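Local structure of carbon monoxide dehydrogenase (Thermococcus sp. AM4, 6T7J) at residues E431-I434 / N435-D439; A485-E489 / G490-P494; K505-C508 / E509-I513; N512-P515 / C516-M519. The protein catalyses the reversible oxidation of carbon monoxide to carbon dioxide, probably passing the electrons through iron-sulfur clusters to ferredoxin, its cluster C here being nickel-free. All coordinates share one frame; numbering follows the deposited sequence.

Contact 1: residues E431-I434 / N435-D439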
# COMPACT_ATOMS: atom_id res chain seq x y z
N GLU A 431 14.00 36.64 -16.35
CA GLU A 431 13.90 37.22 -17.69
C GLU A 431 14.99 36.77 -18.66
O GLU A 431 14.65 36.52 -19.83
CB GLU A 431 13.86 38.75 -17.59
CG GLU A 431 13.46 39.44 -18.89
CD GLU A 431 13.50 40.95 -18.78
OE1 GLU A 431 12.63 41.52 -18.09
OE2 GLU A 431 14.40 41.57 -19.39
N PRO A 432 16.28 36.68 -18.29
CA PRO A 432 17.28 36.29 -19.30
C PRO A 432 17.06 34.90 -19.89
O PRO A 432 17.17 34.74 -21.11
CB PRO A 432 18.61 36.38 -18.53
CG PRO A 432 18.24 36.49 -17.09
CD PRO A 432 16.91 37.15 -17.05
N LEU A 433 16.75 33.90 -19.06
CA LEU A 433 16.51 32.57 -19.61
C LEU A 433 15.22 32.52 -20.42
O LEU A 433 15.14 31.79 -21.42
CB LEU A 433 16.46 31.53 -18.49
CG LEU A 433 16.16 30.10 -18.96
CD1 LEU A 433 17.20 29.11 -18.46
CD2 LEU A 433 14.76 29.68 -18.52
N ILE A 434 14.20 33.28 -20.02
CA ILE A 434 12.98 33.36 -20.81
C ILE A 434 13.27 33.96 -22.18
O ILE A 434 12.76 33.49 -23.20
CB ILE A 434 11.91 34.16 -20.05
CG1 ILE A 434 11.34 33.32 -18.91
CG2 ILE A 434 10.81 34.62 -20.99
CD1 ILE A 434 10.01 33.81 -18.40
N ASN A 435 14.11 34.99 -22.22
CA ASN A 435 14.52 35.57 -23.50
C ASN A 435 15.31 34.57 -24.33
O ASN A 435 15.15 34.51 -25.55
CB ASN A 435 15.33 36.84 -23.27
CG ASN A 435 14.55 37.92 -22.54
OD1 ASN A 435 15.09 38.61 -21.67
ND2 ASN A 435 13.28 38.08 -22.90
N ALA A 436 16.18 33.79 -23.68
CA ALA A 436 16.94 32.78 -24.40
C ALA A 436 16.03 31.70 -24.97
O ALA A 436 16.31 31.15 -26.05
CB ALA A 436 17.99 32.16 -23.48
N LEU A 437 14.95 31.36 -24.26
CA LEU A 437 14.00 30.39 -24.78
C LEU A 437 13.19 30.98 -25.93
O LEU A 437 12.89 30.28 -26.91
CB LEU A 437 13.07 29.91 -23.67
CG LEU A 437 13.67 28.99 -22.59
CD1 LEU A 437 12.72 28.90 -21.40
CD2 LEU A 437 13.96 27.61 -23.15
N ARG A 438 12.83 32.26 -25.83
CA ARG A 438 12.03 32.89 -26.88
C ARG A 438 12.84 33.09 -28.15
O ARG A 438 12.31 32.96 -29.26
CB ARG A 438 11.48 34.23 -26.38
CG ARG A 438 10.08 34.14 -25.80
CD ARG A 438 9.37 35.48 -25.86
NE ARG A 438 10.00 36.46 -24.98
CZ ARG A 438 9.62 36.69 -23.73
NH1 ARG A 438 8.60 36.02 -23.20
NH2 ARG A 438 10.25 37.60 -23.00
N ASP A 439 14.13 33.42 -28.01
CA ASP A 439 14.98 33.62 -29.18
C ASP A 439 15.23 32.33 -29.94
O ASP A 439 15.34 32.34 -31.17
CB ASP A 439 16.32 34.22 -28.77
CG ASP A 439 16.21 35.66 -28.31
OD1 ASP A 439 15.11 36.24 -28.44
OD2 ASP A 439 17.23 36.20 -27.83
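Leu433 and Leu437, one helical turn apart, bring their methyls together, with Leu433 CD2 3.6 Å from Leu437 CD1. The two side chains cross at a slant. CG of Leu433 stands opposite its own backbone N (chi1 178°), which carries the branch along the helix toward Leu437, while CG of Leu437 also lies against the carbonyl oxygen of Leu433. Both leucines, with Ile434, pack on Leu535 of helix 525-538.

A second apolar contact involves a charged group. The guanidinium of Arg438 lies with one face over CG2 of Ile434, the closest approach being NH1 to CG2 at 3.4 Å. A bend at chi3 (-67°) in the arginine chain folds the flat group back over the isoleucine. A butanediol molecule sits nearby, and Trp630 and Leu539 also touch the arginine.

The backbone supplies the polar part: Asn435, Ala436, Leu437 and Arg438 N each donate to the carbonyl four residues back, with Leu437 N 2.9 Å from Leu433 O. Further along, Leu437 O accepts a hydrogen bond from NH2 of Arg625 on helix 610-627.

Glu431 OE1 and Arg438 NH2 remain 6.7 Å apart, so any attraction between them is through space. The chemistry implies an amphipathic helix 431-439, greasy toward helix 525-538, with Arg438 using its flat face rather than an ion pair with Glu431, two turns away.

Contact 2: residues A485-E489 / G490-P494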
# COMPACT_ATOMS: atom_id res chain seq x y z
N ALA A 485 25.58 10.13 -12.40
CA ALA A 485 26.18 9.68 -13.65
C ALA A 485 26.75 10.85 -14.44
O ALA A 485 27.88 10.79 -14.95
CB ALA A 485 25.14 8.93 -14.49
N ALA A 486 25.99 11.94 -14.55
CA ALA A 486 26.45 13.12 -15.28
C ALA A 486 27.68 13.72 -14.61
O ALA A 486 28.60 14.19 -15.28
CB ALA A 486 25.33 14.15 -15.38
N ALA A 487 27.71 13.71 -13.27
CA ALA A 487 28.86 14.24 -12.55
C ALA A 487 30.09 13.38 -12.76
O ALA A 487 31.20 13.89 -12.93
CB ALA A 487 28.53 14.37 -11.07
N MET A 488 29.92 12.05 -12.75
CA MET A 488 31.06 11.17 -12.94
C MET A 488 31.58 11.21 -14.37
O MET A 488 32.77 10.98 -14.61
CB MET A 488 30.70 9.74 -12.55
CG MET A 488 30.39 9.56 -11.08
SD MET A 488 29.96 7.86 -10.68
CE MET A 488 28.53 7.62 -11.74
N GLU A 489 30.70 11.49 -15.34
CA GLU A 489 31.15 11.54 -16.73
C GLU A 489 31.94 12.81 -17.03
O GLU A 489 32.93 12.78 -17.76
CB GLU A 489 29.96 11.42 -17.68
CG GLU A 489 30.34 11.55 -19.14
CD GLU A 489 30.68 10.21 -19.77
OE1 GLU A 489 30.43 9.17 -19.12
OE2 GLU A 489 31.19 10.19 -20.91
N GLY A 490 31.51 13.94 -16.47
CA GLY A 490 32.16 15.20 -16.74
C GLY A 490 31.21 16.22 -17.33
O GLY A 490 31.62 17.31 -17.73
N LEU A 491 29.93 15.86 -17.38
CA LEU A 491 28.90 16.74 -17.92
C LEU A 491 28.55 17.88 -16.98
O LEU A 491 27.75 18.75 -17.36
CB LEU A 491 27.65 15.94 -18.27
CG LEU A 491 27.84 14.88 -19.35
CD1 LEU A 491 26.57 14.07 -19.53
CD2 LEU A 491 28.25 15.53 -20.66
N MET A 492 29.11 17.91 -15.77
CA MET A 492 28.90 19.00 -14.83
C MET A 492 30.19 19.70 -14.47
O MET A 492 30.21 20.51 -13.53
CB MET A 492 28.19 18.48 -13.57
CG MET A 492 26.74 18.11 -13.80
SD MET A 492 25.99 17.24 -12.41
CE MET A 492 24.34 16.95 -13.05
N SER A 493 31.28 19.41 -15.17
CA SER A 493 32.54 20.10 -14.97
C SER A 493 32.55 21.41 -15.76
O SER A 493 31.78 21.58 -16.70
CB SER A 493 33.70 19.20 -15.40
OG SER A 493 33.58 18.83 -16.76
N PRO A 494 33.42 22.35 -15.38
CA PRO A 494 33.44 23.64 -16.09
C PRO A 494 33.70 23.53 -17.59
O PRO A 494 33.27 24.40 -18.34
CB PRO A 494 34.56 24.41 -15.38
CG PRO A 494 34.61 23.83 -14.02
CD PRO A 494 34.29 22.37 -14.19
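Met492 reaches back with its thioether to the last turns of helix 480-489. Its chain is fully extended beyond CG (chi3 -179°), so the sulfur and the methyl meet two successive alanines: CE lies 3.8 Å from Ala486 CB, and SD 4.1 Å from Ala487 CB. Met492 also touches Ala413 of strand 411-415 and His518 of strand 516-518.

On another flank, Glu489 and Leu491 run side by side and point the same way, Glu489 CG standing 4.2 Å from Leu491 CG. A bend at chi2 (90°) then turns the carboxylate away, where OE2 makes a long, weak ion pair with Lys467. The side chains of Glu489 and Leu491 both touch Val463 of helix 460-471. Leu491 CB in turn lies 4.1 Å from Ala486 CB.

These orientations follow from how the helix ends. Gly490 leaves it with phi at 121°; at this backbone shape a beta carbon would be jammed against Glu489 O, which only glycine avoids. Ala486 O then takes two donors, Gly490 N at 3.2 Å and Leu491 N at 3.0 Å. The second is the six-to-one bond of a Schellman-like C-cap, and the Ala486-Leu491 packing is the apolar pair such a cap brings together. Ser493 OG donates to Gly490 O at 2.7 Å, bracing the type I turn from Gly490 to Ser493.

The chemistry implies a buried helix end closed by backbone bonds and apolar contacts of Leu491 and Met492 on alanines; the same helix carries Cys481 into the pocket of the broken iron-sulfur cluster.

Contact 3: residues K505-C508 / E509-I513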
# COMPACT_ATOMS: atom_id res chain seq x y z
N LYS A 505 26.15 26.99 -25.18
CA LYS A 505 27.53 27.35 -24.86
C LYS A 505 27.64 28.83 -24.51
O LYS A 505 28.23 29.20 -23.48
CB LYS A 505 28.43 27.00 -26.04
CG LYS A 505 29.91 27.28 -25.85
CD LYS A 505 30.73 26.69 -26.99
CE LYS A 505 30.31 25.26 -27.30
NZ LYS A 505 31.08 24.68 -28.44
N LYS A 506 27.06 29.69 -25.35
CA LYS A 506 27.13 31.13 -25.10
C LYS A 506 26.47 31.49 -23.78
O LYS A 506 27.03 32.27 -23.00
CB LYS A 506 26.47 31.89 -26.25
CG LYS A 506 27.08 31.60 -27.61
CD LYS A 506 26.42 32.41 -28.71
CE LYS A 506 27.44 32.85 -29.75
NZ LYS A 506 28.27 33.98 -29.24
N ILE A 507 25.29 30.93 -23.49
CA ILE A 507 24.60 31.36 -22.28
C ILE A 507 25.25 30.77 -21.02
O ILE A 507 25.29 31.43 -19.97
CB ILE A 507 23.10 31.01 -22.36
CG1 ILE A 507 22.31 31.91 -21.41
CG2 ILE A 507 22.84 29.54 -22.06
CD1 ILE A 507 20.83 31.66 -21.42
N CYS A 508 25.81 29.56 -21.10
CA CYS A 508 26.50 29.00 -19.95
C CYS A 508 27.80 29.73 -19.67
O CYS A 508 28.21 29.84 -18.51
CB CYS A 508 26.76 27.51 -20.16
SG CYS A 508 25.28 26.49 -20.36
N GLU A 509 28.46 30.26 -20.71
CA GLU A 509 29.61 31.11 -20.45
C GLU A 509 29.20 32.50 -19.99
O GLU A 509 29.95 33.16 -19.27
CB GLU A 509 30.50 31.18 -21.69
CG GLU A 509 31.55 30.08 -21.74
CD GLU A 509 32.20 29.93 -23.10
OE1 GLU A 509 32.81 30.91 -23.58
OE2 GLU A 509 32.10 28.84 -23.69
N ALA A 510 28.00 32.95 -20.36
CA ALA A 510 27.50 34.24 -19.90
C ALA A 510 27.05 34.20 -18.44
O ALA A 510 27.03 35.25 -17.79
CB ALA A 510 26.34 34.71 -20.78
N LEU A 511 26.68 33.03 -17.93
CA LEU A 511 26.27 32.90 -16.54
C LEU A 511 27.21 32.04 -15.71
O LEU A 511 26.98 31.88 -14.51
CB LEU A 511 24.85 32.32 -16.46
CG LEU A 511 23.81 33.02 -17.35
CD1 LEU A 511 22.43 32.42 -17.13
CD2 LEU A 511 23.79 34.52 -17.09
N ASN A 512 28.27 31.50 -16.32
CA ASN A 512 29.26 30.66 -15.63
C ASN A 512 28.60 29.47 -14.93
O ASN A 512 28.82 29.21 -13.75
CB ASN A 512 30.10 31.47 -14.64
CG ASN A 512 31.38 30.76 -14.25
OD1 ASN A 512 31.86 29.89 -14.97
ND2 ASN A 512 31.93 31.13 -13.10
N ILE A 513 27.78 28.74 -15.69
CA ILE A 513 27.17 27.50 -15.21
C ILE A 513 27.49 26.41 -16.22
O ILE A 513 27.84 26.69 -17.38
CB ILE A 513 25.64 27.66 -15.02
CG1 ILE A 513 24.97 28.07 -16.33
CG2 ILE A 513 25.34 28.66 -13.91
CD1 ILE A 513 23.46 28.18 -16.23
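Cys508 meets Ile513 where helix 502-511 gives way to loop, and this is the tight end of the contact. CB of Cys508 comes within 3.1 Å of Ile513 O and lies 4.3 Å from Ile513 CG1. The isoleucine sets CG1 between its backbone N and carbonyl carbon (chi1 58°), which puts that branch beside the cysteine backbone. Asn512, the first residue to leave helical angles, has positive phi, and it swings the chain round until Ile513 N donates to Cys508 O at 3.1 Å. That bond lies in the carbonyl plane, on a lone pair. It is the six-to-one link of a Schellman-like helix end, with Cys508 and Ile513 as its apolar pair. Val497 packs on the sulfur-bearing side chain as well.

Ile507 and Leu511 form a slacker apolar step, CG1 to CD1 being 4.3 Å; Leu511 CG presses closer to the carbonyl oxygen of Ile507, at 3.4 Å. Ile507 turns to Ile442 and Leu511 to Leu426, both in loops.

On the more open side lie Glu509, exposed, and Lys505, partly covered by Val497. Their chains run side by side in the same direction, and Glu509 OE2 approaches the lysine at its CG, 3.4 Å away, while NZ stays 6.4 Å from that oxygen. A bend at chi3 in the lysine carries the ammonium off. Glu509 N nevertheless donates to Lys505 O as part of the ordinary helical ladder.

The chemistry implies a helix with two unlike sides: backbone bonding and apolar packing fix the turn around the buried Cys508, while opposite charges outside can attract one another only at a distance.

Contact 4: residues N512-P515 / C516-M519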
# COMPACT_ATOMS: atom_id res chain seq x y z
N ASN A 512 28.27 31.50 -16.32
CA ASN A 512 29.26 30.66 -15.63
C ASN A 512 28.60 29.47 -14.93
O ASN A 512 28.82 29.21 -13.75
CB ASN A 512 30.10 31.47 -14.64
CG ASN A 512 31.38 30.76 -14.25
OD1 ASN A 512 31.86 29.89 -14.97
ND2 ASN A 512 31.93 31.13 -13.10
N ILE A 513 27.78 28.74 -15.69
CA ILE A 513 27.17 27.50 -15.21
C ILE A 513 27.49 26.41 -16.22
O ILE A 513 27.84 26.69 -17.38
CB ILE A 513 25.64 27.66 -15.02
CG1 ILE A 513 24.97 28.07 -16.33
CG2 ILE A 513 25.34 28.66 -13.91
CD1 ILE A 513 23.46 28.18 -16.23
N PRO A 514 27.41 25.15 -15.81
CA PRO A 514 27.58 24.05 -16.77
C PRO A 514 26.33 23.89 -17.62
O PRO A 514 25.27 24.45 -17.29
CB PRO A 514 27.81 22.82 -15.88
CG PRO A 514 28.06 23.36 -14.50
CD PRO A 514 27.31 24.65 -14.43
N PRO A 515 26.40 23.14 -18.73
CA PRO A 515 25.19 22.85 -19.50
C PRO A 515 24.29 21.80 -18.87
O PRO A 515 23.20 21.55 -19.40
CB PRO A 515 25.75 22.37 -20.85
CG PRO A 515 27.06 21.77 -20.50
CD PRO A 515 27.61 22.58 -19.36
N CYS A 516 24.72 21.17 -17.77
CA CYS A 516 23.92 20.19 -17.06
C CYS A 516 23.83 20.62 -15.60
O CYS A 516 24.85 20.80 -14.94
CB CYS A 516 24.52 18.79 -17.17
SG CYS A 516 24.54 18.13 -18.86
N LEU A 517 22.60 20.77 -15.10
CA LEU A 517 22.34 21.35 -13.79
C LEU A 517 21.91 20.25 -12.82
O LEU A 517 20.83 19.66 -12.96
CB LEU A 517 21.29 22.45 -13.88
CG LEU A 517 21.65 23.63 -14.79
CD1 LEU A 517 20.66 24.77 -14.65
CD2 LEU A 517 23.07 24.12 -14.52
N HIS A 518 22.76 19.99 -11.82
CA HIS A 518 22.45 19.08 -10.73
C HIS A 518 21.49 19.78 -9.77
O HIS A 518 21.88 20.72 -9.08
CB HIS A 518 23.73 18.67 -10.01
CG HIS A 518 23.55 17.54 -9.04
ND1 HIS A 518 22.32 17.15 -8.57
CD2 HIS A 518 24.46 16.73 -8.45
CE1 HIS A 518 22.47 16.14 -7.72
NE2 HIS A 518 23.76 15.86 -7.64
N MET A 519 20.24 19.32 -9.73
CA MET A 519 19.22 19.96 -8.91
C MET A 519 18.92 19.19 -7.62
O MET A 519 18.01 19.58 -6.88
CB MET A 519 17.94 20.17 -9.72
CG MET A 519 18.14 21.10 -10.91
SD MET A 519 16.61 21.71 -11.63
CE MET A 519 16.12 22.92 -10.41
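Pro514 O, the carbonyl oxygen at the corner before strand 516-518, is met by apolar and sulfur groups: Leu517 CD2 stands 3.6 Å from it and Cys508 SG touches it as well. Cys516 N, 3.4 Å from this oxygen, is too poorly angled to bond to it, and no hydrogen bond joins the two halves of this stretch.

Packing does the work instead. CD2 of Leu517 reaches back to Pro514 CD at 4.3 Å and to Ile513 CB at 4.4 Å. With CG beside its backbone N (chi1 -60°), the leucine sends this methyl back over the preceding loop, and the side chain also touches Val477 of the neighbouring strand. The ring of Pro514 lies near the Cys516 carbonyl, CB to O 3.7 Å. Cys516 SG, also beside its own backbone N, sits 3.7 Å from Pro515 C, against the peptide it follows.

Within the strand, Leu517 bonds through its backbone to Val476 and Gly478. His518 points to helix 304-314, where NE2 hydrogen-bonds Asn308 OD1, and its ND1 is paired with Gly520 N.

A double-proline lead-in, stiff and without donors of its own, thus delivers the chain to strand 516-518, an outermost strand of a parallel sheet with strand order 3-2-1-4-5-6. This is the helix-to-strand connection of a Rossmann-like domain, and the chain continues from this strand to Cys522 of the cluster pocket.

How the contacts relate
Contacts 2 and 4 are buried, contact 1 only partly so, and contact 3 lies at the surface. Contacts 2 and 3 end successive helices with the same backbone device, through glycine in the first and asparagine in the second; contact 1 runs the length of a short helix. Contacts 3 and 4 share Asn512 and Ile513, one closing helix 502-511 and the other opening strand 516-518. Contact 2 packs on that strand, Met492 CE lying 3.5 Å from His518 CB. Contact 1 joins the group through Ala436 CB, 3.5 Å from Ile507 CD1. Charged side chains mark contacts 1 and 3; contact 2 has one, Glu489, at its rim, and otherwise alanine, sulfur and proline prevail in contacts 2 and 4.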